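Local coordinates for putative secreted protein (Streptomyces sp. SirexAA-E, PDB 4PEY) that hydrolyses laminarin and laminarioligosaccharides as an exo-beta-1,3-glucanase, working from their non-reducing ends to release glucose and laminaribiose, at residues Ala383-Val388 against Ala417-His422; Val401-His406 against His437-Asp442; Asp505-His510 against Lys533-His538. The protein carries 1 engineered substitution. All blocks are in the same frame, centred on the assembly; numbering follows the deposited sequence.

Contact 1 of 3, residues Ala383-Val388 against Ala417-His422; sequences ATTSIV and ADYGVH
Ile-387 is held at both of its backbone polar groups: its N donates to Gly-420 O at 2.9 Å (N-H...O 167°), and its O accepts from His-422 N at 2.9 Å, as expected of parallel pairing. Nearer the start of the segments, Tyr-419 N bonds to Thr-384 O. Where both chains turn a corner, Ser-386 N gives its better bond to Tyr-419 O at 3.0 Å and a weak one to Gly-420 O. A water bridges the same corner, donating to Tyr-419 O (2.7 Å) and Ala-383 O and accepting from Ser-386 OG. Tyr-419 has CG anti to its carbonyl carbon (chi1 -52°), which brings ring atom CD2 obliquely to 3.5 Å from Thr-384 O, 3.7 Å from Thr-385 OG1 and beside Thr-384 CG2. A serine in place of Tyr-419 would probably leave the Thr-385 side chain and the Thr-384 methyl without the ring beside them. On the face bearing Ile-387 and Val-421, Ile-387 CB lies 4.3 Å from Val-421 CG2. Both residues pack on Val-401 of strand 399-403, while Ser-386 and Val-388 bond through their backbones to Val-350, setting strand 385-389 between strands 348-352 and 419-423 of a parallel sheet.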
# COMPACT_ATOMS: atom_id res chain seq x y z
N ALA A 383 -6.82 -4.40 -17.38
CA ALA A 383 -6.10 -3.16 -17.66
C ALA A 383 -4.73 -3.49 -18.25
O ALA A 383 -4.10 -4.46 -17.84
CB ALA A 383 -5.95 -2.32 -16.40
N THR A 384 -4.26 -2.67 -19.19
CA THR A 384 -2.96 -2.92 -19.82
C THR A 384 -1.81 -2.54 -18.88
O THR A 384 -0.93 -3.37 -18.60
CB THR A 384 -2.83 -2.16 -21.16
OG1 THR A 384 -3.86 -2.62 -22.05
CG2 THR A 384 -1.48 -2.41 -21.80
N THR A 385 -1.82 -1.30 -18.40
CA THR A 385 -0.84 -0.84 -17.42
C THR A 385 -1.59 -0.20 -16.26
O THR A 385 -2.40 0.70 -16.47
CB THR A 385 0.15 0.18 -18.02
OG1 THR A 385 0.71 -0.34 -19.24
CG2 THR A 385 1.27 0.49 -17.04
N SER A 386 -1.34 -0.64 -15.03
CA SER A 386 -2.16 -0.13 -13.94
C SER A 386 -1.78 1.27 -13.48
O SER A 386 -2.64 2.15 -13.44
CB SER A 386 -2.15 -1.11 -12.77
OG SER A 386 -2.96 -2.25 -13.08
N ILE A 387 -0.52 1.49 -13.13
CA ILE A 387 -0.08 2.84 -12.76
C ILE A 387 1.09 3.28 -13.62
O ILE A 387 2.10 2.59 -13.69
CB ILE A 387 0.33 2.95 -11.28
CG1 ILE A 387 -0.77 2.41 -10.35
CG2 ILE A 387 0.70 4.41 -10.94
CD1 ILE A 387 -0.48 2.60 -8.84
N VAL A 388 0.94 4.43 -14.27
CA VAL A 388 2.04 5.04 -15.01
C VAL A 388 2.46 6.30 -14.26
O VAL A 388 1.65 7.21 -14.06
CB VAL A 388 1.65 5.40 -16.46
CG1 VAL A 388 2.82 6.09 -17.17
CG2 VAL A 388 1.21 4.16 -17.22
N ALA A 417 -3.78 -8.70 -17.24
CA ALA A 417 -3.24 -7.38 -16.93
C ALA A 417 -1.73 -7.48 -17.12
O ALA A 417 -1.03 -8.07 -16.29
CB ALA A 417 -3.60 -6.94 -15.50
N ASP A 418 -1.23 -6.96 -18.24
CA ASP A 418 0.16 -7.20 -18.61
C ASP A 418 1.16 -6.50 -17.69
O ASP A 418 2.14 -7.10 -17.27
CB ASP A 418 0.42 -6.76 -20.06
CG ASP A 418 -0.04 -7.80 -21.08
OD1 ASP A 418 -0.36 -8.94 -20.68
OD2 ASP A 418 -0.05 -7.47 -22.29
N TYR A 419 0.92 -5.23 -17.37
CA TYR A 419 1.92 -4.41 -16.68
C TYR A 419 1.34 -3.77 -15.42
O TYR A 419 0.25 -3.20 -15.45
CB TYR A 419 2.45 -3.32 -17.62
CG TYR A 419 2.93 -3.84 -18.96
CD1 TYR A 419 4.12 -4.54 -19.07
CD2 TYR A 419 2.19 -3.62 -20.11
CE1 TYR A 419 4.57 -5.01 -20.31
CE2 TYR A 419 2.62 -4.08 -21.34
CZ TYR A 419 3.81 -4.77 -21.44
OH TYR A 419 4.23 -5.23 -22.66
N GLY A 420 2.08 -3.85 -14.32
CA GLY A 420 1.62 -3.29 -13.07
C GLY A 420 1.92 -1.80 -12.95
O GLY A 420 1.05 -0.97 -13.14
N VAL A 421 3.18 -1.48 -12.67
CA VAL A 421 3.63 -0.10 -12.52
C VAL A 421 4.72 0.20 -13.54
O VAL A 421 5.65 -0.60 -13.72
CB VAL A 421 4.16 0.17 -11.09
CG1 VAL A 421 4.66 1.61 -10.95
CG2 VAL A 421 3.09 -0.15 -10.04
N HIS A 422 4.61 1.34 -14.20
CA HIS A 422 5.65 1.79 -15.12
C HIS A 422 6.09 3.18 -14.68
O HIS A 422 5.30 4.13 -14.75
CB HIS A 422 5.15 1.80 -16.56
CG HIS A 422 6.22 2.09 -17.57
ND1 HIS A 422 5.95 2.39 -18.89
CD2 HIS A 422 7.57 2.12 -17.44
CE1 HIS A 422 7.09 2.59 -19.53
NE2 HIS A 422 8.09 2.43 -18.68
O HOH W 1 -2.47 -3.58 -15.58

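Contact 2 of 3, residues Val401-His406 against His437-Asp442; sequences VWRADH and HFNKYD. With BGC (beta-D-glucopyranose), chain B.
Arg-403 has CG anti to its backbone N (chi1 172°) and stays extended to NE, a shape that carries NH1 to His-437 O at 3.0 Å. The bond is nearly straight (168°), with the acceptor in the guanidinium plane. In His-437, by contrast, CG is anti to the carbonyl carbon (chi1 -51°), and NE2 meets glucose O3 at 2.8 Å while Asp-405 CB covers one ring face. Trp-402 NE1 grips the same hydroxyl at 3.1 Å, so two donors of this contact meet at O3. Asp-405 accepts one glucose hydroxyl on each oxygen: O6 meets OD1 at 2.7 Å, and O4 meets OD2 at 2.7 Å. His-406 ND1 also bonds to Asp-405 OD1, which helps to fix the carboxylate. Farther from the sugar, Arg-403 CB sits over the centre of the Phe-438 ring, a CH-pi contact of 4.2 Å to the centroid, and Val-401 CG1 touches Phe-438 CZ at 3.5 Å. Asn-439 OD1 lies over one guanidinium face without bonding to it; it accepts from Ala-417 N, and Arg-403 NE donates to Asn-415 O. With Ala-458, the engineered residue at the inferred proton-donor position, beside His-437, this is the glucose-binding pocket of a family 55 glycoside hydrolase.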
# COMPACT_ATOMS: atom_id res chain seq x y z
N VAL A 401 -0.51 -3.12 -5.97
CA VAL A 401 -1.05 -3.17 -7.32
C VAL A 401 -1.16 -4.65 -7.64
O VAL A 401 -0.16 -5.35 -7.75
CB VAL A 401 -0.13 -2.40 -8.31
CG1 VAL A 401 -0.66 -2.49 -9.73
CG2 VAL A 401 -0.01 -0.95 -7.86
N TRP A 402 -2.40 -5.13 -7.76
CA TRP A 402 -2.69 -6.56 -7.64
C TRP A 402 -3.60 -7.09 -8.73
O TRP A 402 -4.78 -6.76 -8.77
CB TRP A 402 -3.32 -6.83 -6.27
CG TRP A 402 -3.67 -8.26 -5.90
CD1 TRP A 402 -2.80 -9.26 -5.54
CD2 TRP A 402 -4.99 -8.80 -5.74
NE1 TRP A 402 -3.50 -10.40 -5.20
CE2 TRP A 402 -4.84 -10.15 -5.32
CE3 TRP A 402 -6.28 -8.29 -5.93
CZ2 TRP A 402 -5.94 -10.97 -5.07
CZ3 TRP A 402 -7.36 -9.12 -5.70
CH2 TRP A 402 -7.19 -10.45 -5.27
N ARG A 403 -3.04 -7.92 -9.62
CA ARG A 403 -3.88 -8.71 -10.51
C ARG A 403 -4.39 -9.90 -9.70
O ARG A 403 -3.60 -10.66 -9.13
CB ARG A 403 -3.10 -9.17 -11.75
CG ARG A 403 -3.90 -10.15 -12.60
CD ARG A 403 -3.22 -10.53 -13.91
NE ARG A 403 -3.98 -11.60 -14.55
CZ ARG A 403 -3.66 -12.89 -14.51
NH1 ARG A 403 -2.55 -13.31 -13.93
NH2 ARG A 403 -4.46 -13.77 -15.09
N ALA A 404 -5.72 -10.05 -9.61
CA ALA A 404 -6.30 -11.05 -8.71
C ALA A 404 -5.87 -12.48 -9.06
O ALA A 404 -5.90 -12.87 -10.23
CB ALA A 404 -7.83 -10.96 -8.71
N ASP A 405 -5.47 -13.23 -8.05
CA ASP A 405 -5.11 -14.65 -8.20
C ASP A 405 -6.24 -15.57 -7.76
O ASP A 405 -6.18 -16.78 -7.98
CB ASP A 405 -3.89 -14.97 -7.36
CG ASP A 405 -4.14 -14.69 -5.89
OD1 ASP A 405 -4.47 -15.64 -5.14
OD2 ASP A 405 -4.06 -13.51 -5.52
N HIS A 406 -7.25 -15.00 -7.11
CA HIS A 406 -8.39 -15.78 -6.64
C HIS A 406 -9.62 -14.89 -6.64
O HIS A 406 -9.51 -13.67 -6.78
CB HIS A 406 -8.14 -16.37 -5.24
CG HIS A 406 -7.97 -15.34 -4.18
ND1 HIS A 406 -6.74 -14.79 -3.85
CD2 HIS A 406 -8.87 -14.75 -3.35
CE1 HIS A 406 -6.89 -13.91 -2.88
NE2 HIS A 406 -8.18 -13.86 -2.56
N HIS A 437 1.37 -10.53 -9.74
CA HIS A 437 0.62 -11.46 -10.60
C HIS A 437 0.37 -11.00 -12.04
O HIS A 437 -0.43 -11.62 -12.74
CB HIS A 437 -0.73 -11.85 -9.97
CG HIS A 437 -0.63 -12.33 -8.55
ND1 HIS A 437 0.24 -13.32 -8.14
CD2 HIS A 437 -1.32 -11.96 -7.44
CE1 HIS A 437 0.09 -13.53 -6.85
NE2 HIS A 437 -0.84 -12.71 -6.39
N PHE A 438 1.06 -9.95 -12.49
CA PHE A 438 0.83 -9.44 -13.85
C PHE A 438 1.34 -10.40 -14.93
O PHE A 438 2.24 -11.22 -14.68
CB PHE A 438 1.44 -8.04 -13.96
CG PHE A 438 0.67 -7.06 -13.15
CD1 PHE A 438 -0.39 -6.36 -13.71
CD2 PHE A 438 0.91 -6.94 -11.78
CE1 PHE A 438 -1.16 -5.52 -12.94
CE2 PHE A 438 0.13 -6.11 -11.00
CZ PHE A 438 -0.91 -5.40 -11.58
N ASN A 439 0.72 -10.36 -16.10
CA ASN A 439 1.07 -11.32 -17.15
C ASN A 439 2.48 -11.08 -17.70
O ASN A 439 3.13 -12.01 -18.17
CB ASN A 439 0.06 -11.30 -18.31
CG ASN A 439 -1.35 -11.70 -17.89
OD1 ASN A 439 -1.98 -11.02 -17.08
ND2 ASN A 439 -1.87 -12.78 -18.48
N LYS A 440 2.94 -9.82 -17.65
CA LYS A 440 4.28 -9.48 -18.11
C LYS A 440 5.08 -8.82 -16.98
O LYS A 440 5.17 -9.39 -15.89
CB LYS A 440 4.20 -8.62 -19.37
CG LYS A 440 3.47 -9.37 -20.50
CD LYS A 440 3.55 -8.67 -21.84
CE LYS A 440 2.83 -9.50 -22.90
NZ LYS A 440 3.43 -10.86 -23.06
N TYR A 441 5.68 -7.65 -17.21
CA TYR A 441 6.49 -7.00 -16.17
C TYR A 441 5.63 -6.40 -15.07
O TYR A 441 4.86 -5.47 -15.33
CB TYR A 441 7.36 -5.88 -16.75
CG TYR A 441 8.41 -6.28 -17.76
CD1 TYR A 441 9.45 -7.13 -17.42
CD2 TYR A 441 8.38 -5.77 -19.05
CE1 TYR A 441 10.43 -7.47 -18.35
CE2 TYR A 441 9.34 -6.10 -19.98
CZ TYR A 441 10.36 -6.96 -19.62
OH TYR A 441 11.33 -7.29 -20.55
N ASP A 442 5.79 -6.87 -13.84
CA ASP A 442 5.04 -6.27 -12.74
C ASP A 442 5.45 -4.81 -12.54
O ASP A 442 4.60 -3.94 -12.43
CB ASP A 442 5.22 -7.09 -11.46
CG ASP A 442 4.96 -8.56 -11.69
OD1 ASP A 442 5.84 -9.22 -12.28
OD2 ASP A 442 3.87 -9.06 -11.29
C2 BGC B . -0.14 -13.57 -2.37
C3 BGC B . -1.45 -12.81 -2.57
C4 BGC B . -2.59 -13.79 -2.76
C5 BGC B . -2.65 -14.74 -1.58
C6 BGC B . -3.81 -15.72 -1.73
C1 BGC B . -0.28 -14.70 -1.35
O2 BGC B . 0.88 -12.66 -1.98
O3 BGC B . -1.35 -11.98 -3.71
O4 BGC B . -3.81 -13.10 -2.91
O5 BGC B . -1.44 -15.48 -1.56
O6 BGC B . -3.53 -16.63 -2.77

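Contact 3 of 3, residues Asp505-His510 against Lys533-His538; sequences DIRQQH and KGQYEH
Arg-507 pairs with Gln-535 and Gln-508 with Tyr-536 in a short two-stranded parallel sheet that joins two successive coils of the beta-helix, the segments following strands 489-498 and 520-529. Two backbone bonds define it. Gln-508 N donates to Gln-535 O at 2.9 Å, in the carbonyl plane and nearly straight (173°), and Glu-537 N returns a bond to Gln-508 O at 2.9 Å. Weak bonds lie before and after them, from Gln-535 N to Ile-506 O (3.3 Å) and from His-538 N to Gln-509 O. On the face bearing Arg-507 and Gln-535 the two side chains run alongside each other, and Gln-535 CG rests over one face of the guanidinium, 3.6 Å from Arg-507 NH1. The bend of Arg-507 at chi2 (-62°) folds NH1 back to Ile-506 O at 3.1 Å. Across the sheet, Gln-508 CG lies 3.6 Å from Tyr-536 CE2, with Gln-508 CB over the ring face and His-510 C at the ring's edge. Gln-508 NE2, in turn, donates to His-510 O at 3.1 Å and also to Tyr-477 O. Farther along, Glu-537 OE1 approaches Gln-509 CG at 3.3 Å. The polar ends of Gln-535, Tyr-536 and Glu-537 find partners outside the pair, in Thr-547, Ser-496 and, by a salt bridge, Lys-475, whereas Arg-507 and Gln-508 also bond within their own strand segment. Arg-507 and Glu-537 keep their charged atoms apart, so any attraction between them is probably secondary, and cohesion across the pair rests on backbone bonds and on alkyl groups lying against flat ones.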
# COMPACT_ATOMS: atom_id res chain seq x y z
N ASP A 505 5.97 -26.95 -14.00
CA ASP A 505 7.21 -27.20 -14.74
C ASP A 505 7.84 -25.91 -15.28
O ASP A 505 8.95 -25.93 -15.80
CB ASP A 505 6.97 -28.16 -15.90
CG ASP A 505 6.57 -29.54 -15.43
OD1 ASP A 505 6.99 -29.92 -14.31
OD2 ASP A 505 5.85 -30.23 -16.17
N ILE A 506 7.12 -24.80 -15.14
CA ILE A 506 7.59 -23.52 -15.64
C ILE A 506 8.86 -23.04 -14.93
O ILE A 506 9.10 -23.34 -13.75
CB ILE A 506 6.45 -22.47 -15.53
CG1 ILE A 506 5.43 -22.72 -16.65
CG2 ILE A 506 6.96 -21.01 -15.61
CD1 ILE A 506 4.17 -21.90 -16.56
N ARG A 507 9.69 -22.33 -15.69
CA ARG A 507 10.88 -21.66 -15.18
C ARG A 507 10.76 -20.15 -15.38
O ARG A 507 10.35 -19.67 -16.45
CB ARG A 507 12.13 -22.17 -15.89
CG ARG A 507 12.46 -23.61 -15.53
CD ARG A 507 12.75 -23.74 -14.04
NE ARG A 507 13.09 -25.11 -13.66
CZ ARG A 507 12.26 -25.98 -13.10
NH1 ARG A 507 10.99 -25.65 -12.84
NH2 ARG A 507 12.69 -27.20 -12.78
N GLN A 508 11.14 -19.41 -14.34
CA GLN A 508 11.19 -17.95 -14.37
C GLN A 508 12.67 -17.59 -14.37
O GLN A 508 13.37 -17.94 -13.44
CB GLN A 508 10.47 -17.36 -13.15
CG GLN A 508 10.60 -15.84 -12.98
CD GLN A 508 9.66 -15.05 -13.88
OE1 GLN A 508 8.61 -15.54 -14.30
NE2 GLN A 508 10.04 -13.81 -14.17
N GLN A 509 13.17 -16.93 -15.42
CA GLN A 509 14.62 -16.75 -15.50
C GLN A 509 15.17 -15.95 -14.31
O GLN A 509 16.21 -16.29 -13.75
CB GLN A 509 15.01 -16.07 -16.81
CG GLN A 509 16.48 -16.16 -17.14
CD GLN A 509 16.75 -16.08 -18.64
OE1 GLN A 509 16.01 -16.63 -19.45
NE2 GLN A 509 17.81 -15.39 -19.00
N HIS A 510 14.45 -14.90 -13.91
CA HIS A 510 14.90 -14.07 -12.81
C HIS A 510 13.76 -13.26 -12.21
O HIS A 510 12.71 -13.08 -12.83
CB HIS A 510 16.02 -13.12 -13.27
CG HIS A 510 15.72 -12.43 -14.56
ND1 HIS A 510 16.61 -12.43 -15.62
CD2 HIS A 510 14.64 -11.73 -14.98
CE1 HIS A 510 16.08 -11.74 -16.63
NE2 HIS A 510 14.89 -11.31 -16.27
N LYS A 533 6.57 -25.04 -6.82
CA LYS A 533 5.67 -24.82 -7.95
C LYS A 533 6.33 -23.84 -8.92
O LYS A 533 6.16 -22.61 -8.81
CB LYS A 533 4.32 -24.30 -7.46
CG LYS A 533 3.62 -25.25 -6.49
CD LYS A 533 3.15 -26.50 -7.20
CE LYS A 533 2.41 -27.45 -6.26
NZ LYS A 533 2.07 -28.71 -6.98
N GLY A 534 7.07 -24.41 -9.87
CA GLY A 534 7.97 -23.64 -10.72
C GLY A 534 9.26 -23.34 -9.97
O GLY A 534 9.35 -23.58 -8.76
N GLN A 535 10.26 -22.82 -10.68
CA GLN A 535 11.52 -22.40 -10.05
C GLN A 535 12.06 -21.17 -10.75
O GLN A 535 11.76 -20.94 -11.94
CB GLN A 535 12.59 -23.51 -10.10
CG GLN A 535 12.20 -24.88 -9.54
CD GLN A 535 12.19 -24.94 -8.01
OE1 GLN A 535 12.54 -23.99 -7.33
NE2 GLN A 535 11.80 -26.10 -7.48
N TYR A 536 12.90 -20.41 -10.04
CA TYR A 536 13.73 -19.36 -10.65
C TYR A 536 15.04 -19.94 -11.14
O TYR A 536 15.61 -20.83 -10.50
CB TYR A 536 14.02 -18.23 -9.66
CG TYR A 536 12.81 -17.40 -9.31
CD1 TYR A 536 11.86 -17.87 -8.40
CD2 TYR A 536 12.62 -16.14 -9.87
CE1 TYR A 536 10.75 -17.12 -8.08
CE2 TYR A 536 11.51 -15.37 -9.56
CZ TYR A 536 10.58 -15.87 -8.66
OH TYR A 536 9.46 -15.13 -8.33
N GLU A 537 15.53 -19.44 -12.26
CA GLU A 537 16.85 -19.84 -12.76
C GLU A 537 17.95 -19.02 -12.10
O GLU A 537 19.08 -19.50 -11.92
CB GLU A 537 16.90 -19.70 -14.28
CG GLU A 537 15.90 -20.61 -14.97
CD GLU A 537 15.98 -20.58 -16.48
OE1 GLU A 537 16.20 -19.49 -17.04
OE2 GLU A 537 15.81 -21.65 -17.10
N HIS A 538 17.62 -17.77 -11.77
CA HIS A 538 18.56 -16.82 -11.18
C HIS A 538 17.79 -15.80 -10.35
O HIS A 538 16.56 -15.77 -10.36
CB HIS A 538 19.37 -16.10 -12.27
CG HIS A 538 20.26 -17.01 -13.06
ND1 HIS A 538 21.39 -17.58 -12.52
CD2 HIS A 538 20.19 -17.44 -14.34
CE1 HIS A 538 21.98 -18.33 -13.44
NE2 HIS A 538 21.27 -18.27 -14.55

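From the N-terminal side, contact 1 opens at 383-388, and 401-406 of contact 2 follows before 417-422 closes the first loop; 437-442 then closes the second, so the two loops cross. Their centres are about 9 Å apart, and they touch directly: Val-421 N lies 2.8 Å from Asp-442 O, a probable hydrogen bond. Together they join the sheet containing strands 385-389 and 419-423 to strand 399-403 and the sugar pocket. Contact 3 comes later in series, 505-510 closing with 533-538. Its centre lies about 17 Å from that of contact 2 and about 23 Å from that of contact 1, touching neither, and it ties together later coils.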